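Long-range contacts in possible prolidase (Bifidobacterium longum NCC2705, PDB 2P9B), which probably hydrolyses carbon-nitrogen bonds other than peptide bonds, as a member of the amidohydrolase family, although its true substrate is not established: residues A[133-138]-A[201-206]; A[141-146]-A[159-164]. All coordinates share one frame; numbering follows the deposited sequence.

How the contacts relate
Both contacts lie on the same side of the chain's centre, about 10 Å apart between their own centres. Contact 1 is buried where the end of strand 129-134 and the turn after it meet strand 202-205, through a lysine-leucine crossing and a water bridge; all its touching residues are buried. Contact 2, nested within the loop that contact 1 closes, sits on the outer layer, where helix 141-150 covers strand 158-160 with branched aliphatic side chains and the partly exposed Arg146. Strands 129-134 and 158-160 are sheet neighbours, and the turns that follow them are tied together: Asp137 OD2 lies 2.8 Å from Gly163 N, a probable hydrogen bond.

Contact 1: A[133-138]-A[201-206]; sequences RTLGDV and AIKIAA
Leu135 and Lys203 carry this contact, their side chains crossing at about a right angle inside the TIM-barrel-type fold of the amidohydrolase family. Leu135 CB lies 3.8 Å from Lys203 CD, and Leu135 CD2 is equally close to Lys203 CB, so the leucine packs against the lysine's aliphatic stem. The lysine chain leaves with CG anti to N (chi1 172°) and then bends at chi2 (61°), which carries CD and CE across Leu135 CB.

Near the end of strand 129-134 and just before strand 202-205, Arg133 CG passes 4.1 Å from Ala201 CB. No direct hydrogen bond joins the two segments; instead a water accepts from Arg133 NH1 at 2.9 Å and donates to Ile202 O. The guanidinium has Leu135 CD1 over one face, 3.4 Å above the plane and toward the rim, while Ala76 O accepts from NE and Thr263 OG1 bonds to NH1. Glu265 takes Arg133 NH2 on one carboxylate oxygen and Lys203 NZ on the other, both salt bridges; the shared anion probably offsets the two like charges. With an alanine in the lysine's place, the stem beyond CB would be gone, which would probably open a gap beside Leu135 CB and leave Glu265 with one cationic partner fewer. Further out, Thr134 OG1 donates to the syn lone pair of Asp137 OD1 at 2.9 Å, linking the strand's last residue to the turn that follows it.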
loop_
_atom_site.group_PDB
_atom_site.type_symbol
_atom_site.label_atom_id
_atom_site.label_comp_id
_atom_site.label_asym_id
_atom_site.label_seq_id
_atom_site.Cartn_x
_atom_site.Cartn_y
_atom_site.Cartn_z
ATOM N N ARG A 133 -2.548 2.479 3.538
ATOM C CA ARG A 133 -1.984 3.723 4.034
ATOM C C ARG A 133 -2.424 4.758 3.020
ATOM O O ARG A 133 -2.218 4.569 1.825
ATOM C CB ARG A 133 -0.455 3.718 4.074
ATOM C CG ARG A 133 0.101 5.123 4.373
ATOM C CD ARG A 133 1.617 5.160 4.483
ATOM N NE ARG A 133 2.263 4.707 3.254
ATOM C CZ ARG A 133 3.548 4.895 2.972
ATOM N NH1 ARG A 133 4.331 5.538 3.828
ATOM N NH2 ARG A 133 4.057 4.423 1.838
ATOM N N THR A 134 -3.064 5.828 3.475
ATOM C CA THR A 134 -3.437 6.876 2.535
ATOM C C THR A 134 -2.255 7.842 2.526
ATOM O O THR A 134 -1.554 7.982 3.531
ATOM C CB THR A 134 -4.724 7.634 2.962
ATOM O OG1 THR A 134 -4.528 8.272 4.233
ATOM C CG2 THR A 134 -5.897 6.674 3.034
ATOM N N LEU A 135 -2.011 8.477 1.386
ATOM C CA LEU A 135 -0.923 9.433 1.277
ATOM C C LEU A 135 -1.421 10.707 0.617
ATOM O O LEU A 135 -0.976 11.076 -0.468
ATOM C CB LEU A 135 0.241 8.842 0.475
ATOM C CG LEU A 135 0.975 7.712 1.207
ATOM C CD1 LEU A 135 2.036 7.091 0.300
ATOM C CD2 LEU A 135 1.591 8.279 2.485
ATOM N N GLY A 136 -2.353 11.370 1.286
ATOM C CA GLY A 136 -2.904 12.604 0.764
ATOM C C GLY A 136 -4.412 12.591 0.835
ATOM O O GLY A 136 -5.081 12.175 -0.112
ATOM N N ASP A 137 -4.946 13.025 1.972
ATOM C CA ASP A 137 -6.392 13.086 2.177
ATOM C C ASP A 137 -6.817 14.530 1.926
ATOM O O ASP A 137 -5.973 15.403 1.748
ATOM C CB ASP A 137 -6.759 12.713 3.621
ATOM C CG ASP A 137 -6.196 11.361 4.050
ATOM O OD1 ASP A 137 -6.012 10.496 3.180
ATOM O OD2 ASP A 137 -5.954 11.161 5.259
ATOM N N VAL A 138 -8.120 14.784 1.911
ATOM C CA VAL A 138 -8.592 16.150 1.704
ATOM C C VAL A 138 -8.451 16.907 3.020
ATOM O O VAL A 138 -7.871 17.993 3.073
ATOM C CB VAL A 138 -10.068 16.175 1.250
ATOM C CG1 VAL A 138 -10.569 17.611 1.187
ATOM C CG2 VAL A 138 -10.200 15.512 -0.109
ATOM N N ALA A 201 0.330 8.722 9.773
ATOM C CA ALA A 201 1.148 8.644 8.566
ATOM C C ALA A 201 1.327 10.079 8.060
ATOM O O ALA A 201 0.492 10.939 8.329
ATOM C CB ALA A 201 0.461 7.781 7.493
ATOM N N ILE A 202 2.433 10.341 7.369
ATOM C CA ILE A 202 2.689 11.668 6.811
ATOM C C ILE A 202 3.122 11.507 5.360
ATOM O O ILE A 202 3.858 10.574 5.029
ATOM C CB ILE A 202 3.817 12.410 7.572
ATOM C CG1 ILE A 202 3.349 12.789 8.981
ATOM C CG2 ILE A 202 4.218 13.669 6.811
ATOM C CD1 ILE A 202 2.223 13.815 9.011
ATOM N N LYS A 203 2.654 12.406 4.499
ATOM C CA LYS A 203 3.016 12.387 3.086
ATOM C C LYS A 203 3.572 13.751 2.677
ATOM O O LYS A 203 2.946 14.784 2.921
ATOM C CB LYS A 203 1.796 12.068 2.217
ATOM C CG LYS A 203 2.042 12.210 0.720
ATOM C CD LYS A 203 3.141 11.267 0.247
ATOM C CE LYS A 203 3.152 11.172 -1.272
ATOM N NZ LYS A 203 3.939 9.998 -1.732
ATOM N N ILE A 204 4.755 13.737 2.071
ATOM C CA ILE A 204 5.410 14.953 1.600
ATOM C C ILE A 204 5.598 14.830 0.091
ATOM O O ILE A 204 5.896 13.745 -0.410
ATOM C CB ILE A 204 6.830 15.120 2.205
ATOM C CG1 ILE A 204 6.778 15.091 3.732
ATOM C CG2 ILE A 204 7.444 16.432 1.738
ATOM C CD1 ILE A 204 8.157 14.998 4.372
ATOM N N ALA A 205 5.413 15.931 -0.630
ATOM C CA ALA A 205 5.639 15.938 -2.070
ATOM C C ALA A 205 7.032 16.559 -2.220
ATOM O O ALA A 205 7.190 17.773 -2.121
ATOM C CB ALA A 205 4.591 16.795 -2.774
ATOM N N ALA A 206 8.042 15.722 -2.420
ATOM C CA ALA A 206 9.414 16.212 -2.560
ATOM C C ALA A 206 9.643 16.806 -3.940
ATOM O O ALA A 206 10.476 17.694 -4.118
ATOM C CB ALA A 206 10.402 15.075 -2.325
HETATM O O HOH W 1 3.653 7.741 5.657
#

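Contact 2: A[141-146]-A[159-164]; sequences EVVTLR and ILASGP
Val142 and Ala161 meet at the middle of an apolar patch, with Val142 CG1 3.6 Å from Ala161 CB. The same methyl also reaches Ile159 CG2 at 3.7 Å. With CG1 anti to the backbone N (chi1 -175°), Val142 sets this one branch against both residues, and its side chain crosses that of Ile159 at about a right angle. Val143 CG2 touches Ala161 CB at 4.1 Å. At the other end of Ile159, the CD1 tip comes within 4.0 Å of Leu145 CD2, again with the two side chains nearly perpendicular. Arg146 joins the patch through its CB, 4.1 Å from Ile159 CB.

These are the packing contacts of a beta-alpha-beta unit, strand 129-134, helix 141-150 and strand 158-160, in which the helix covers two neighbouring parallel strands of the sheet. Leu145 also touches helix 113-126, its neighbour in the outer layer.

Farther along Arg146, the aliphatic stem lies against a carbonyl oxygen, with Arg146 CD 3.2 Å from Ile159 O. A bend at chi3 (72°) turns the guanidinium forward, in the direction from Ile159 to Ala161, bringing NH1 obliquely to Ala161 CB.

The polar bonds belong to that guanidinium: NH1 bonds to Asn200 OD1 and Gly198 O. Asn200 OD1 also accepts from Ala161 N, so one amide oxygen holds both segments. Within the turn beyond the strand, Ser162 OG donates to Gly163 O, in the carbonyl plane and on a lone pair, at 2.8 Å.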
loop_
_atom_site.group_PDB
_atom_site.type_symbol
_atom_site.label_atom_id
_atom_site.label_comp_id
_atom_site.label_asym_id
_atom_site.label_seq_id
_atom_site.Cartn_x
_atom_site.Cartn_y
_atom_site.Cartn_z
ATOM N N GLU A 141 -10.993 13.483 7.312
ATOM C CA GLU A 141 -12.086 12.529 7.159
ATOM C C GLU A 141 -11.625 11.076 7.234
ATOM O O GLU A 141 -12.400 10.196 7.618
ATOM C CB GLU A 141 -12.825 12.767 5.831
ATOM C CG GLU A 141 -12.039 12.461 4.548
ATOM C CD GLU A 141 -10.949 13.478 4.234
ATOM O OE1 GLU A 141 -10.967 14.584 4.815
ATOM O OE2 GLU A 141 -10.081 13.179 3.390
ATOM N N VAL A 142 -10.379 10.810 6.852
ATOM C CA VAL A 142 -9.878 9.439 6.917
ATOM C C VAL A 142 -9.516 9.122 8.364
ATOM O O VAL A 142 -9.669 7.990 8.817
ATOM C CB VAL A 142 -8.652 9.221 6.000
ATOM C CG1 VAL A 142 -8.247 7.747 6.010
ATOM C CG2 VAL A 142 -9.001 9.636 4.576
ATOM N N VAL A 143 -9.045 10.124 9.099
ATOM C CA VAL A 143 -8.721 9.907 10.502
ATOM C C VAL A 143 -10.019 9.485 11.186
ATOM O O VAL A 143 -10.052 8.546 11.973
ATOM C CB VAL A 143 -8.191 11.195 11.169
ATOM C CG1 VAL A 143 -8.119 11.013 12.682
ATOM C CG2 VAL A 143 -6.809 11.523 10.626
ATOM N N THR A 144 -11.096 10.188 10.864
ATOM C CA THR A 144 -12.395 9.885 11.436
ATOM C C THR A 144 -12.818 8.456 11.117
ATOM O O THR A 144 -13.233 7.715 12.009
ATOM C CB THR A 144 -13.447 10.868 10.909
ATOM O OG1 THR A 144 -13.087 12.191 11.320
ATOM C CG2 THR A 144 -14.824 10.527 11.448
ATOM N N LEU A 145 -12.706 8.077 9.847
ATOM C CA LEU A 145 -13.074 6.734 9.401
ATOM C C LEU A 145 -12.221 5.674 10.100
ATOM O O LEU A 145 -12.733 4.664 10.583
ATOM C CB LEU A 145 -12.906 6.619 7.881
ATOM C CG LEU A 145 -13.181 5.242 7.265
ATOM C CD1 LEU A 145 -14.627 4.851 7.507
ATOM C CD2 LEU A 145 -12.881 5.282 5.766
ATOM N N ARG A 146 -10.915 5.911 10.150
ATOM C CA ARG A 146 -10.002 4.986 10.807
ATOM C C ARG A 146 -10.420 4.761 12.259
ATOM O O ARG A 146 -10.437 3.629 12.743
ATOM C CB ARG A 146 -8.577 5.544 10.784
ATOM C CG ARG A 146 -7.562 4.706 11.549
ATOM C CD ARG A 146 -6.355 5.554 11.921
ATOM N NE ARG A 146 -6.691 6.504 12.984
ATOM C CZ ARG A 146 -6.018 7.622 13.240
ATOM N NH1 ARG A 146 -4.963 7.956 12.503
ATOM N NH2 ARG A 146 -6.391 8.399 14.246
ATOM N N ILE A 159 -6.378 1.184 8.713
ATOM C CA ILE A 159 -5.928 2.370 7.997
ATOM C C ILE A 159 -4.864 3.243 8.650
ATOM O O ILE A 159 -4.954 3.574 9.835
ATOM C CB ILE A 159 -7.134 3.319 7.692
ATOM C CG1 ILE A 159 -8.186 2.594 6.852
ATOM C CG2 ILE A 159 -6.649 4.578 6.968
ATOM C CD1 ILE A 159 -9.453 3.427 6.625
ATOM N N LEU A 160 -3.838 3.585 7.873
ATOM C CA LEU A 160 -2.823 4.524 8.331
ATOM C C LEU A 160 -3.225 5.765 7.542
ATOM O O LEU A 160 -3.062 5.808 6.322
ATOM C CB LEU A 160 -1.413 4.090 7.945
ATOM C CG LEU A 160 -0.707 3.156 8.927
ATOM C CD1 LEU A 160 -1.313 1.762 8.859
ATOM C CD2 LEU A 160 0.772 3.119 8.583
ATOM N N ALA A 161 -3.777 6.754 8.237
ATOM C CA ALA A 161 -4.241 7.989 7.607
ATOM C C ALA A 161 -3.193 9.090 7.673
ATOM O O ALA A 161 -2.648 9.375 8.731
ATOM C CB ALA A 161 -5.532 8.460 8.284
ATOM N N SER A 162 -2.937 9.715 6.529
ATOM C CA SER A 162 -1.937 10.767 6.432
ATOM C C SER A 162 -2.465 12.181 6.615
ATOM O O SER A 162 -1.687 13.101 6.862
ATOM C CB SER A 162 -1.285 10.710 5.055
ATOM O OG SER A 162 -2.230 11.112 4.072
ATOM N N GLY A 163 -3.774 12.364 6.493
ATOM C CA GLY A 163 -4.297 13.717 6.565
ATOM C C GLY A 163 -3.852 14.360 5.259
ATOM O O GLY A 163 -3.407 13.648 4.353
ATOM N N PRO A 164 -3.954 15.687 5.106
ATOM C CA PRO A 164 -3.514 16.276 3.834
ATOM C C PRO A 164 -2.007 16.176 3.624
ATOM O O PRO A 164 -1.234 16.241 4.577
ATOM C CB PRO A 164 -4.000 17.725 3.929
ATOM C CG PRO A 164 -4.133 17.967 5.405
ATOM C CD PRO A 164 -4.663 16.673 5.936
#